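Local coordinates for ABC transporter substrate-binding protein (Bradyrhizobium japonicum, PDB 4I1D), which probably captures small solutes in the periplasm for uptake by an ABC transporter, and can hold D-malate in its ligand pocket, at residues V59-T64 against V100-Y105; E92-P97 against G270-F275; Q113-K118 against E198-M203; Q192-G197 against A217-T222. One frame throughout, in Å; residues are numbered along the deposited sequence.

Contact 1. Residues V59-T64 against V100-Y105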
loop_
_atom_site.group_PDB
_atom_site.type_symbol
_atom_site.label_atom_id
_atom_site.label_comp_id
_atom_site.label_asym_id
_atom_site.label_seq_id
_atom_site.Cartn_x
_atom_site.Cartn_y
_atom_site.Cartn_z
ATOM N N VAL A 59 12.409 -30.618 24.023
ATOM C CA VAL A 59 12.342 -29.879 25.263
ATOM C C VAL A 59 12.686 -28.419 25.009
ATOM O O VAL A 59 13.689 -28.110 24.370
ATOM C CB VAL A 59 13.297 -30.463 26.315
ATOM C CG1 VAL A 59 13.258 -29.636 27.583
ATOM C CG2 VAL A 59 12.938 -31.921 26.606
ATOM N N VAL A 60 11.836 -27.535 25.515
ATOM C CA VAL A 60 12.015 -26.101 25.367
ATOM C C VAL A 60 12.109 -25.413 26.724
ATOM O O VAL A 60 11.325 -25.686 27.630
ATOM C CB VAL A 60 10.862 -25.483 24.560
ATOM C CG1 VAL A 60 10.957 -23.972 24.564
ATOM C CG2 VAL A 60 10.896 -26.022 23.131
ATOM N N ASP A 61 13.099 -24.541 26.851
ATOM C CA ASP A 61 13.278 -23.709 28.029
ATOM C C ASP A 61 12.738 -22.321 27.697
ATOM O O ASP A 61 13.267 -21.651 26.815
ATOM C CB ASP A 61 14.763 -23.618 28.363
ATOM C CG ASP A 61 15.072 -22.510 29.341
ATOM O OD1 ASP A 61 14.289 -22.344 30.302
ATOM O OD2 ASP A 61 16.095 -21.810 29.150
ATOM N N THR A 62 11.689 -21.890 28.395
ATOM C CA THR A 62 11.009 -20.650 28.027
ATOM C C THR A 62 10.389 -19.936 29.239
ATOM O O THR A 62 10.097 -20.578 30.253
ATOM C CB THR A 62 9.919 -20.965 26.972
ATOM O OG1 THR A 62 9.441 -19.754 26.373
ATOM C CG2 THR A 62 8.760 -21.715 27.617
ATOM N N PRO A 63 10.190 -18.603 29.149
ATOM C CA PRO A 63 9.490 -17.919 30.241
ATOM C C PRO A 63 8.221 -18.655 30.651
ATOM O O PRO A 63 7.420 -19.080 29.825
ATOM C CB PRO A 63 9.165 -16.546 29.640
ATOM C CG PRO A 63 10.342 -16.297 28.737
ATOM C CD PRO A 63 10.639 -17.650 28.116
ATOM N N THR A 64 8.064 -18.794 31.954
ATOM C CA THR A 64 7.086 -19.682 32.549
ATOM C C THR A 64 5.651 -19.400 32.081
ATOM O O THR A 64 4.848 -20.318 31.924
ATOM C CB THR A 64 7.212 -19.595 34.081
ATOM O OG1 THR A 64 8.551 -19.950 34.447
ATOM C CG2 THR A 64 6.245 -20.515 34.772
ATOM N N VAL A 100 8.177 -27.217 34.707
ATOM C CA VAL A 100 8.910 -27.137 35.970
ATOM C C VAL A 100 9.861 -25.952 35.925
ATOM O O VAL A 100 10.569 -25.764 34.935
ATOM C CB VAL A 100 9.739 -28.407 36.257
ATOM C CG1 VAL A 100 10.295 -28.365 37.689
ATOM C CG2 VAL A 100 8.900 -29.655 36.054
ATOM N N SER A 101 9.880 -25.162 36.997
ATOM C CA SER A 101 10.776 -24.005 37.090
ATOM C C SER A 101 12.233 -24.412 36.897
ATOM O O SER A 101 12.702 -25.391 37.488
ATOM C CB SER A 101 10.605 -23.288 38.431
ATOM O OG SER A 101 9.264 -22.873 38.603
ATOM N N TYR A 102 12.952 -23.645 36.085
ATOM C CA TYR A 102 14.286 -24.057 35.642
ATOM C C TYR A 102 15.386 -23.128 36.164
ATOM O O TYR A 102 16.432 -23.591 36.602
ATOM C CB TYR A 102 14.290 -24.138 34.121
ATOM C CG TYR A 102 15.573 -24.611 33.469
ATOM C CD1 TYR A 102 16.139 -25.840 33.790
ATOM C CD2 TYR A 102 16.182 -23.844 32.478
ATOM C CE1 TYR A 102 17.299 -26.271 33.165
ATOM C CE2 TYR A 102 17.331 -24.255 31.857
ATOM C CZ TYR A 102 17.887 -25.471 32.197
ATOM O OH TYR A 102 19.030 -25.879 31.557
ATOM N N GLU A 103 15.129 -21.821 36.132
ATOM C CA GLU A 103 16.053 -20.829 36.667
ATOM C C GLU A 103 15.338 -19.489 36.887
ATOM O O GLU A 103 14.359 -19.177 36.205
ATOM C CB GLU A 103 17.224 -20.641 35.704
ATOM C CG GLU A 103 16.789 -20.288 34.290
ATOM C CD GLU A 103 16.531 -18.787 34.089
ATOM O OE1 GLU A 103 15.784 -18.429 33.155
ATOM O OE2 GLU A 103 17.083 -17.961 34.845
ATOM N N PHE A 104 15.831 -18.694 37.834
ATOM C CA PHE A 104 15.253 -17.384 38.100
ATOM C C PHE A 104 16.187 -16.270 37.654
ATOM O O PHE A 104 17.401 -16.352 37.871
ATOM C CB PHE A 104 14.957 -17.224 39.580
ATOM C CG PHE A 104 13.806 -18.041 40.057
ATOM C CD1 PHE A 104 14.004 -19.333 40.506
ATOM C CD2 PHE A 104 12.521 -17.512 40.065
ATOM C CE1 PHE A 104 12.940 -20.091 40.960
ATOM C CE2 PHE A 104 11.451 -18.264 40.507
ATOM C CZ PHE A 104 11.659 -19.563 40.953
ATOM N N TYR A 105 15.612 -15.244 37.021
ATOM C CA TYR A 105 16.337 -14.029 36.655
ATOM C C TYR A 105 15.527 -12.810 37.044
ATOM O O TYR A 105 14.329 -12.919 37.299
ATOM C CB TYR A 105 16.613 -13.991 35.154
ATOM C CG TYR A 105 15.385 -14.011 34.262
ATOM C CD1 TYR A 105 14.932 -12.858 33.631
ATOM C CD2 TYR A 105 14.695 -15.186 34.031
ATOM C CE1 TYR A 105 13.819 -12.885 32.787
ATOM C CE2 TYR A 105 13.583 -15.220 33.201
ATOM C CZ TYR A 105 13.152 -14.073 32.580
ATOM O OH TYR A 105 12.051 -14.135 31.755
#
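The carboxylate of Asp61 meets the Tyr102 ring obliquely at CD2 and CE2, the two side chains lying roughly at right angles. Asp61 OD1 comes closest, 3.3 Å from Tyr102 CD2, while Asp61 CG lies 3.8 Å from Tyr102 CE2; the contact therefore spreads along the CD2-CE2 bond instead of resting on one atom. Carboxylate and ring planes are inclined by 67°, far from a stack. Both side chains start toward the other strand, and CG anti to the backbone N (chi1 165° for Asp61, -177° for Tyr102) then puts carboxylate and ring side by side, bridging backbones whose nearest CA atoms, of Asp61 and Tyr102, are 7.7 Å apart. Further along, Pro63 CG approaches the phenol oxygen of Tyr105, OH, at 4.1 Å, a looser touch. The polar ends are held by other parts of the chain: Asp61 OD2 hydrogen-bonds Tyr14 and Ser9, and Tyr102 OH hydrogen-bonds Gln18. Asp61 OD1 and Glu103 OE1, 5.1 Å apart, both lie within hydrogen-bonding distance of the single hydroxyl of Thr231, and the nearness of two acids might favour protonation of one of them. Tyr102 and Glu103 form a classic beta bulge opposite Thr231. Strands 59-63 and 100-112 are not paired directly: each runs antiparallel to strand 219-235, with helix 12-30 packed against Asp61, Tyr102 and Glu103.

Contact 2. Residues E92-P97 against G270-F275. With SO4 (sulfate ion), chain F.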
loop_
_atom_site.group_PDB
_atom_site.type_symbol
_atom_site.label_atom_id
_atom_site.label_comp_id
_atom_site.label_asym_id
_atom_site.label_seq_id
_atom_site.Cartn_x
_atom_site.Cartn_y
_atom_site.Cartn_z
ATOM N N GLU A 92 4.798 -26.990 45.068
ATOM C CA GLU A 92 3.828 -26.915 43.986
ATOM C C GLU A 92 3.838 -25.560 43.289
ATOM O O GLU A 92 3.469 -25.449 42.121
ATOM C CB GLU A 92 2.427 -27.267 44.495
ATOM C CG GLU A 92 2.346 -28.676 45.079
ATOM C CD GLU A 92 1.017 -29.360 44.816
ATOM O OE1 GLU A 92 -0.030 -28.685 44.930
ATOM O OE2 GLU A 92 1.024 -30.574 44.493
ATOM N N ALA A 93 4.272 -24.531 44.001
ATOM C CA ALA A 93 4.345 -23.204 43.408
ATOM C C ALA A 93 5.488 -23.084 42.386
ATOM O O ALA A 93 5.588 -22.078 41.679
ATOM C CB ALA A 93 4.490 -22.156 44.488
ATOM N N TYR A 94 6.340 -24.103 42.308
ATOM C CA TYR A 94 7.486 -24.083 41.391
ATOM C C TYR A 94 7.257 -24.909 40.128
ATOM O O TYR A 94 8.143 -25.030 39.289
ATOM C CB TYR A 94 8.758 -24.565 42.089
ATOM C CG TYR A 94 9.360 -23.575 43.068
ATOM C CD1 TYR A 94 10.400 -22.736 42.687
ATOM C CD2 TYR A 94 8.899 -23.490 44.377
ATOM C CE1 TYR A 94 10.961 -21.836 43.580
ATOM C CE2 TYR A 94 9.456 -22.591 45.278
ATOM C CZ TYR A 94 10.488 -21.773 44.872
ATOM O OH TYR A 94 11.050 -20.883 45.760
ATOM N N ARG A 95 6.072 -25.489 39.999
ATOM C CA ARG A 95 5.732 -26.251 38.807
ATOM C C ARG A 95 4.306 -25.976 38.379
ATOM O O ARG A 95 3.547 -25.308 39.085
ATOM C CB ARG A 95 5.938 -27.751 39.027
ATOM C CG ARG A 95 5.551 -28.241 40.393
ATOM C CD ARG A 95 5.832 -29.726 40.519
ATOM N NE ARG A 95 5.782 -30.161 41.910
ATOM C CZ ARG A 95 4.664 -30.483 42.546
ATOM N NH1 ARG A 95 4.711 -30.868 43.812
ATOM N NH2 ARG A 95 3.501 -30.420 41.917
ATOM N N SER A 96 3.957 -26.477 37.202
ATOM C CA SER A 96 2.608 -26.341 36.690
ATOM C C SER A 96 2.271 -27.719 36.180
ATOM O O SER A 96 3.106 -28.610 36.258
ATOM C CB SER A 96 2.562 -25.318 35.551
ATOM O OG SER A 96 2.912 -25.925 34.316
ATOM N N PRO A 97 1.052 -27.914 35.652
ATOM C CA PRO A 97 0.757 -29.240 35.102
ATOM C C PRO A 97 1.600 -29.534 33.859
ATOM O O PRO A 97 1.710 -30.697 33.464
ATOM C CB PRO A 97 -0.721 -29.138 34.716
ATOM C CG PRO A 97 -1.259 -28.022 35.541
ATOM C CD PRO A 97 -0.131 -27.040 35.650
ATOM N N GLY A 270 16.095 -22.881 39.523
ATOM C CA GLY A 270 14.663 -23.132 39.542
ATOM C C GLY A 270 14.265 -24.022 40.715
ATOM O O GLY A 270 13.178 -23.877 41.277
ATOM N N ASN A 271 15.142 -24.949 41.092
ATOM C CA ASN A 271 14.860 -25.851 42.206
ATOM C C ASN A 271 15.493 -25.335 43.483
ATOM O O ASN A 271 16.712 -25.413 43.652
ATOM C CB ASN A 271 15.367 -27.267 41.906
ATOM C CG ASN A 271 14.994 -28.270 42.997
ATOM O OD1 ASN A 271 14.631 -27.897 44.117
ATOM N ND2 ASN A 271 15.088 -29.549 42.671
ATOM N N PRO A 272 14.665 -24.807 44.393
ATOM C CA PRO A 272 15.173 -24.215 45.632
ATOM C C PRO A 272 15.956 -25.218 46.488
ATOM O O PRO A 272 16.718 -24.790 47.361
ATOM C CB PRO A 272 13.899 -23.740 46.347
ATOM C CG PRO A 272 12.802 -24.560 45.753
ATOM C CD PRO A 272 13.195 -24.775 44.325
ATOM N N LYS A 273 15.786 -26.514 46.240
ATOM C CA LYS A 273 16.561 -27.532 46.950
ATOM C C LYS A 273 18.056 -27.386 46.670
ATOM O O LYS A 273 18.890 -27.833 47.460
ATOM C CB LYS A 273 16.102 -28.948 46.580
ATOM C CG LYS A 273 14.778 -29.369 47.199
ATOM C CD LYS A 273 14.916 -30.683 47.961
ATOM C CE LYS A 273 13.584 -31.117 48.562
ATOM N NZ LYS A 273 13.744 -32.171 49.610
ATOM N N ALA A 274 18.389 -26.764 45.545
ATOM C CA ALA A 274 19.785 -26.523 45.193
ATOM C C ALA A 274 20.555 -25.817 46.312
ATOM O O ALA A 274 21.747 -26.042 46.488
ATOM C CB ALA A 274 19.867 -25.709 43.911
ATOM N N PHE A 275 19.868 -24.957 47.061
ATOM C CA PHE A 275 20.503 -24.158 48.103
ATOM C C PHE A 275 20.866 -24.969 49.330
ATOM O O PHE A 275 21.609 -24.499 50.193
ATOM C CB PHE A 275 19.599 -23.006 48.531
ATOM C CG PHE A 275 19.592 -21.857 47.580
ATOM C CD1 PHE A 275 18.440 -21.523 46.888
ATOM C CD2 PHE A 275 20.734 -21.105 47.378
ATOM C CE1 PHE A 275 18.424 -20.455 46.012
ATOM C CE2 PHE A 275 20.727 -20.033 46.500
ATOM C CZ PHE A 275 19.568 -19.709 45.816
HETATM S S SO4 F . 3.899 -27.529 48.604
HETATM O O1 SO4 F . 4.895 -27.064 49.570
HETATM O O2 SO4 F . 4.385 -28.737 47.933
HETATM O O3 SO4 F . 2.645 -27.841 49.285
HETATM O O4 SO4 F . 3.652 -26.471 47.626
#
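Tyr94 lays one face of its ring on Pro272, and this pair accounts for most of the buried surface. Pro272 CG sits 3.9 Å from the ring centroid, 16° off the normal, a CH-pi contact displaced toward the CZ rim, where Tyr94 CZ and Pro272 CG are 3.7 Å apart. Pro272 CD continues the contact at 3.8 Å from Tyr94 CE1, so two neighbouring ring carbons of the proline lie against the aromatic system. With CG of Tyr94 anti to its carbonyl carbon (chi1 -74°), the ring swings out toward the 270-275 loop. Gly270 adds its backbone: the carbonyl O lies 3.3 Å from Tyr94 CD1, approaching the ring obliquely. Replacing Tyr94 by an alanine would probably strip Pro272 of its aromatic cover and open a gap between the two loops. Within 270-275, Asn271 OD1 accepts a bond from Lys273 N (2.8 Å), the donor standing above the carbonyl plane; this is an Asx turn, with Pro272 the first residue of 3-10 segment 272-275. In the other loop, Glu92 N binds sulfate O4 at 2.9 Å, an ion probably left from crystallisation. Away from the malate pocket, a proline-aromatic CH-pi contact joins two short 3-10 turns, one leading into strand 100-112 and the other following strand 268-269, its antiparallel neighbour.

Contact 3. Residues Q113-K118 against E198-M203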
loop_
_atom_site.group_PDB
_atom_site.type_symbol
_atom_site.label_atom_id
_atom_site.label_comp_id
_atom_site.label_asym_id
_atom_site.label_seq_id
_atom_site.Cartn_x
_atom_site.Cartn_y
_atom_site.Cartn_z
ATOM N N GLN A 113 28.038 3.890 37.541
ATOM C CA GLN A 113 28.752 4.351 38.731
ATOM C C GLN A 113 29.547 5.615 38.468
ATOM O O GLN A 113 29.897 6.324 39.408
ATOM C CB GLN A 113 29.677 3.268 39.286
ATOM C CG GLN A 113 28.952 2.107 39.943
ATOM C CD GLN A 113 29.838 0.879 40.057
ATOM O OE1 GLN A 113 30.900 0.805 39.426
ATOM N NE2 GLN A 113 29.413 -0.085 40.870
ATOM N N LYS A 114 29.843 5.896 37.201
ATOM C CA LYS A 114 30.502 7.149 36.855
ATOM C C LYS A 114 29.526 8.302 37.085
ATOM O O LYS A 114 29.893 9.351 37.613
ATOM C CB LYS A 114 31.010 7.141 35.411
ATOM C CG LYS A 114 32.416 6.559 35.252
ATOM C CD LYS A 114 32.864 6.519 33.786
ATOM C CE LYS A 114 34.148 5.693 33.606
ATOM N NZ LYS A 114 34.559 5.500 32.173
ATOM N N THR A 115 28.268 8.088 36.719
ATOM C CA THR A 115 27.243 9.100 36.915
ATOM C C THR A 115 26.805 9.157 38.371
ATOM O O THR A 115 26.547 10.229 38.895
ATOM C CB THR A 115 26.004 8.848 36.033
ATOM O OG1 THR A 115 26.420 8.586 34.683
ATOM C CG2 THR A 115 25.089 10.068 36.059
ATOM N N PHE A 116 26.713 8.003 39.025
ATOM C CA PHE A 116 26.272 7.971 40.421
ATOM C C PHE A 116 27.298 7.286 41.310
ATOM O O PHE A 116 27.143 6.114 41.683
ATOM C CB PHE A 116 24.914 7.292 40.550
ATOM C CG PHE A 116 23.860 7.892 39.667
ATOM C CD1 PHE A 116 23.255 9.091 40.004
ATOM C CD2 PHE A 116 23.476 7.255 38.493
ATOM C CE1 PHE A 116 22.285 9.648 39.190
ATOM C CE2 PHE A 116 22.500 7.798 37.676
ATOM C CZ PHE A 116 21.907 8.997 38.022
ATOM N N PRO A 117 28.365 8.021 41.637
ATOM C CA PRO A 117 29.446 7.490 42.466
ATOM C C PRO A 117 28.972 7.296 43.895
ATOM O O PRO A 117 29.477 6.407 44.580
ATOM C CB PRO A 117 30.503 8.600 42.422
ATOM C CG PRO A 117 30.130 9.463 41.270
ATOM C CD PRO A 117 28.648 9.382 41.164
ATOM N N LYS A 118 28.010 8.107 44.328
ATOM C CA LYS A 118 27.634 8.141 45.741
ATOM C C LYS A 118 26.159 7.852 46.032
ATOM O O LYS A 118 25.847 7.041 46.907
ATOM C CB LYS A 118 28.065 9.468 46.379
ATOM C CG LYS A 118 29.211 9.305 47.365
ATOM C CD LYS A 118 30.124 10.522 47.417
ATOM C CE LYS A 118 31.339 10.230 48.296
ATOM N NZ LYS A 118 32.269 11.390 48.425
ATOM N N GLU A 198 25.609 5.623 26.793
ATOM C CA GLU A 198 24.443 6.190 26.132
ATOM C C GLU A 198 23.307 6.396 27.134
ATOM O O GLU A 198 22.526 7.327 27.002
ATOM C CB GLU A 198 23.991 5.325 24.955
ATOM C CG GLU A 198 23.046 6.025 23.980
ATOM C CD GLU A 198 23.475 7.458 23.639
ATOM O OE1 GLU A 198 24.618 7.663 23.166
ATOM O OE2 GLU A 198 22.658 8.384 23.855
ATOM N N VAL A 199 23.215 5.534 28.139
ATOM C CA VAL A 199 22.277 5.786 29.226
ATOM C C VAL A 199 22.983 5.729 30.579
ATOM O O VAL A 199 23.971 5.013 30.737
ATOM C CB VAL A 199 21.058 4.842 29.194
ATOM C CG1 VAL A 199 20.330 4.971 27.862
ATOM C CG2 VAL A 199 21.470 3.399 29.439
ATOM N N ASP A 200 22.486 6.514 31.534
ATOM C CA ASP A 200 23.036 6.547 32.879
ATOM C C ASP A 200 22.300 5.570 33.783
ATOM O O ASP A 200 22.810 5.167 34.830
ATOM C CB ASP A 200 22.957 7.971 33.446
ATOM C CG ASP A 200 23.705 8.978 32.579
ATOM O OD1 ASP A 200 24.948 8.869 32.484
ATOM O OD2 ASP A 200 23.054 9.866 31.982
HETATM N N MSE A 201 21.097 5.194 33.368
HETATM C CA MSE A 201 20.301 4.246 34.120
HETATM C C MSE A 201 19.262 3.594 33.212
HETATM O O MSE A 201 18.811 4.187 32.222
HETATM C CB MSE A 201 19.624 4.944 35.305
HETATM C CG MSE A 201 18.289 5.577 34.984
HETATM SE SE MSE A 201 17.674 6.734 36.451
HETATM C CE MSE A 201 19.026 8.133 36.258
ATOM N N GLU A 202 18.889 2.365 33.546
ATOM C CA GLU A 202 17.926 1.640 32.732
ATOM C C GLU A 202 17.404 0.431 33.485
ATOM O O GLU A 202 17.987 0.009 34.492
ATOM C CB GLU A 202 18.573 1.179 31.420
ATOM C CG GLU A 202 19.493 -0.034 31.580
ATOM C CD GLU A 202 20.113 -0.505 30.268
ATOM O OE1 GLU A 202 19.581 -0.172 29.180
ATOM O OE2 GLU A 202 21.145 -1.209 30.330
HETATM N N MSE A 203 16.294 -0.113 33.002
HETATM C CA MSE A 203 15.911 -1.451 33.395
HETATM C C MSE A 203 16.695 -2.385 32.504
HETATM O O MSE A 203 16.905 -2.091 31.330
HETATM C CB MSE A 203 14.426 -1.717 33.201
HETATM C CG MSE A 203 14.084 -3.164 33.524
HETATM SE SE MSE A 203 12.214 -3.641 33.253
HETATM C CE MSE A 203 11.417 -2.277 34.355
#
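Thr115 and Asp200 supply the polar part of this contact. Thr115 OG1 donates to Asp200 OD1 over 2.7 Å, a short bond that meets the carboxylate from above, 40° out of its plane. The two side chains cross at about a right angle. Thr115 OG1 is anti to its carbonyl carbon (chi1 -48°), which turns the hydroxyl to the acid and leaves methyl CG2 also near it, 3.9 Å from Asp200 CG. The second carboxylate oxygen, OD2, accepts from the backbone N of Arg136, so the acid is gripped at both oxygens, which should restrict its rotation. A valine at Thr115 would keep the bulk but is likely to leave Asp200 OD1 without its hydroxyl donor, and the loop less firmly tied to the strand. The apolar part centres on Phe116. Its ring reaches up to the 198-203 segment, and CZ lies 3.5 Å from CE of Met201, a selenomethionine whose chain bends at chi3 (69°) to bring that methyl to the ring. The carbonyl O of Asp200 lies at the ring edge, 3.9 Å from Phe116 CE2, while Thr115 CG2 covers part of one ring face, 3.8 Å above its plane. Both parts thus fix the loop after strand 100-112 to the entry of strand 201-205. That strand runs antiparallel to 100-112 and parallel to 137-140, while Pro121 and Phe127 of the following loop and helix 124-128 pack against Met201.

Contact 4. Residues Q192-G197 against A217-T222. With SO4 (sulfate ion), chain K.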
loop_
_atom_site.group_PDB
_atom_site.type_symbol
_atom_site.label_atom_id
_atom_site.label_comp_id
_atom_site.label_asym_id
_atom_site.label_seq_id
_atom_site.Cartn_x
_atom_site.Cartn_y
_atom_site.Cartn_z
ATOM N N GLN A 192 25.140 -2.790 25.768
ATOM C CA GLN A 192 25.916 -1.791 25.043
ATOM C C GLN A 192 25.584 -0.372 25.545
ATOM O O GLN A 192 26.480 0.468 25.702
ATOM C CB GLN A 192 25.649 -1.901 23.542
ATOM C CG GLN A 192 26.456 -0.932 22.691
ATOM C CD GLN A 192 27.963 -1.147 22.814
ATOM O OE1 GLN A 192 28.440 -2.282 22.891
ATOM N NE2 GLN A 192 28.720 -0.050 22.826
ATOM N N LEU A 193 24.298 -0.117 25.798
ATOM C CA LEU A 193 23.852 1.196 26.267
ATOM C C LEU A 193 24.552 1.589 27.568
ATOM O O LEU A 193 24.982 2.738 27.733
ATOM C CB LEU A 193 22.328 1.221 26.455
ATOM C CG LEU A 193 21.515 1.148 25.151
ATOM C CD1 LEU A 193 20.023 1.070 25.438
ATOM C CD2 LEU A 193 21.821 2.322 24.211
ATOM N N LEU A 194 24.648 0.640 28.500
ATOM C CA LEU A 194 25.337 0.902 29.761
ATOM C C LEU A 194 26.831 1.081 29.519
ATOM O O LEU A 194 27.454 1.989 30.061
ATOM C CB LEU A 194 25.113 -0.243 30.747
ATOM C CG LEU A 194 23.858 -0.221 31.609
ATOM C CD1 LEU A 194 23.876 -1.418 32.529
ATOM C CD2 LEU A 194 23.793 1.064 32.412
ATOM N N ASN A 195 27.401 0.209 28.690
ATOM C CA ASN A 195 28.839 0.191 28.478
ATOM C C ASN A 195 29.413 1.459 27.843
ATOM O O ASN A 195 30.501 1.894 28.214
ATOM C CB ASN A 195 29.242 -1.036 27.646
ATOM C CG ASN A 195 30.757 -1.218 27.571
ATOM O OD1 ASN A 195 31.404 -1.508 28.578
ATOM N ND2 ASN A 195 31.323 -1.044 26.379
ATOM N N ASP A 196 28.702 2.043 26.876
ATOM C CA ASP A 196 29.231 3.222 26.176
ATOM C C ASP A 196 28.713 4.528 26.754
ATOM O O ASP A 196 29.078 5.603 26.294
ATOM C CB ASP A 196 28.984 3.169 24.656
ATOM C CG ASP A 196 27.511 3.014 24.290
ATOM O OD1 ASP A 196 26.636 3.356 25.119
ATOM O OD2 ASP A 196 27.227 2.552 23.158
ATOM N N GLY A 197 27.855 4.424 27.760
ATOM C CA GLY A 197 27.383 5.603 28.468
ATOM C C GLY A 197 26.204 6.277 27.788
ATOM O O GLY A 197 25.837 7.378 28.160
ATOM N N ALA A 217 33.073 -2.393 32.826
ATOM C CA ALA A 217 32.185 -1.239 32.834
ATOM C C ALA A 217 31.896 -0.760 34.256
ATOM O O ALA A 217 31.578 -1.559 35.135
ATOM C CB ALA A 217 30.890 -1.583 32.128
ATOM N N LYS A 218 32.000 0.546 34.481
ATOM C CA LYS A 218 31.690 1.098 35.793
ATOM C C LYS A 218 30.182 1.216 35.968
ATOM O O LYS A 218 29.632 2.311 35.957
ATOM C CB LYS A 218 32.372 2.452 35.994
ATOM C CG LYS A 218 33.885 2.364 36.088
ATOM C CD LYS A 218 34.296 1.187 36.950
ATOM C CE LYS A 218 35.794 1.203 37.254
ATOM N NZ LYS A 218 36.651 1.028 36.046
ATOM N N VAL A 219 29.517 0.077 36.109
ATOM C CA VAL A 219 28.069 0.054 36.267
ATOM C C VAL A 219 27.668 -0.971 37.316
ATOM O O VAL A 219 28.462 -1.833 37.687
ATOM C CB VAL A 219 27.360 -0.277 34.940
ATOM C CG1 VAL A 219 27.899 0.596 33.818
ATOM C CG2 VAL A 219 27.525 -1.751 34.605
ATOM N N SER A 220 26.434 -0.875 37.794
ATOM C CA SER A 220 25.952 -1.802 38.806
ATOM C C SER A 220 24.432 -1.808 38.792
ATOM O O SER A 220 23.807 -1.254 37.882
ATOM C CB SER A 220 26.465 -1.395 40.192
ATOM O OG SER A 220 26.082 -2.340 41.177
ATOM N N PHE A 221 23.836 -2.431 39.801
ATOM C CA PHE A 221 22.384 -2.516 39.884
ATOM C C PHE A 221 21.953 -2.870 41.290
ATOM O O PHE A 221 22.769 -3.260 42.122
ATOM C CB PHE A 221 21.829 -3.545 38.887
ATOM C CG PHE A 221 22.023 -4.980 39.306
ATOM C CD1 PHE A 221 23.152 -5.686 38.916
ATOM C CD2 PHE A 221 21.066 -5.630 40.075
ATOM C CE1 PHE A 221 23.329 -7.020 39.291
ATOM C CE2 PHE A 221 21.235 -6.959 40.458
ATOM C CZ PHE A 221 22.368 -7.656 40.063
ATOM N N THR A 222 20.661 -2.728 41.549
ATOM C CA THR A 222 20.098 -3.117 42.832
ATOM C C THR A 222 19.003 -4.138 42.596
ATOM O O THR A 222 18.358 -4.129 41.547
ATOM C CB THR A 222 19.485 -1.912 43.574
ATOM O OG1 THR A 222 18.915 -2.358 44.810
ATOM C CG2 THR A 222 18.390 -1.275 42.733
HETATM S S SO4 K . 20.629 -2.346 47.699
HETATM O O1 SO4 K . 21.621 -2.399 48.768
HETATM O O2 SO4 K . 20.716 -3.562 46.882
HETATM O O3 SO4 K . 19.290 -2.219 48.285
HETATM O O4 SO4 K . 20.928 -1.187 46.864
#
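In the alpha/beta lobe of this periplasmic-binding-protein fold, helix 187-196, which starts at the malate-binding residue Gly187, packs through Leu194 and Asn195 on Val219, the first residue of strand 219-235, and on Ala217 just before it. Leu194 points into the interface and its CD1 lies 4.2 Å from Val219 CG2, an apolar touch between two buried branched side chains. The other valine methyl, CG1, approaches the carbonyl O of Leu194 at 4.0 Å. One residue on, Asn195 has CG anti to the backbone N (chi1 -171°), which lets its amide oxygen reach the methyl of Ala217. Ala217 and Asn195 both also touch Val212 of helix 206-214. An inverse gamma turn centred on Lys218 links Ala217 to Val219. On the helix, Gln192 NE2 hydrogen-bonds Asp196 OD2 at 3.0 Å, Asp196 OD2 lying near the amide plane of Gln192 while NE2 sits above the carboxylate plane; Gln192 also hydrogen-bonds Lys54 and Ile56 of a third subunit, tying this helix into the assembly. The closest approach across the contact is the amide oxygen of Asn195, OD1, 3.6 Å from Ala217 CB.

In the fold
The four contacts form two touching pairs. Contacts 1 and 2, with centres 11 Å apart, meet through Ser101 OG and Tyr94 O and through Tyr102 O and Gly270 N, both probable hydrogen bonds. Contacts 3 and 4, with centres 7 Å apart on the far side of the chain's centre from contact 2, are joined by a probable hydrogen bond from Gln113 N to Lys218 O. About 30 Å separates the centres of contacts 1 and 3. Along the chain, contact 1 closes before contacts 3 and 4 open, and both lie inside the loop closed by contact 2. Strands 100-112 and 219-235 connect the two lobes, consistent with the hinge of periplasmic binding proteins, with the malate pocket between them.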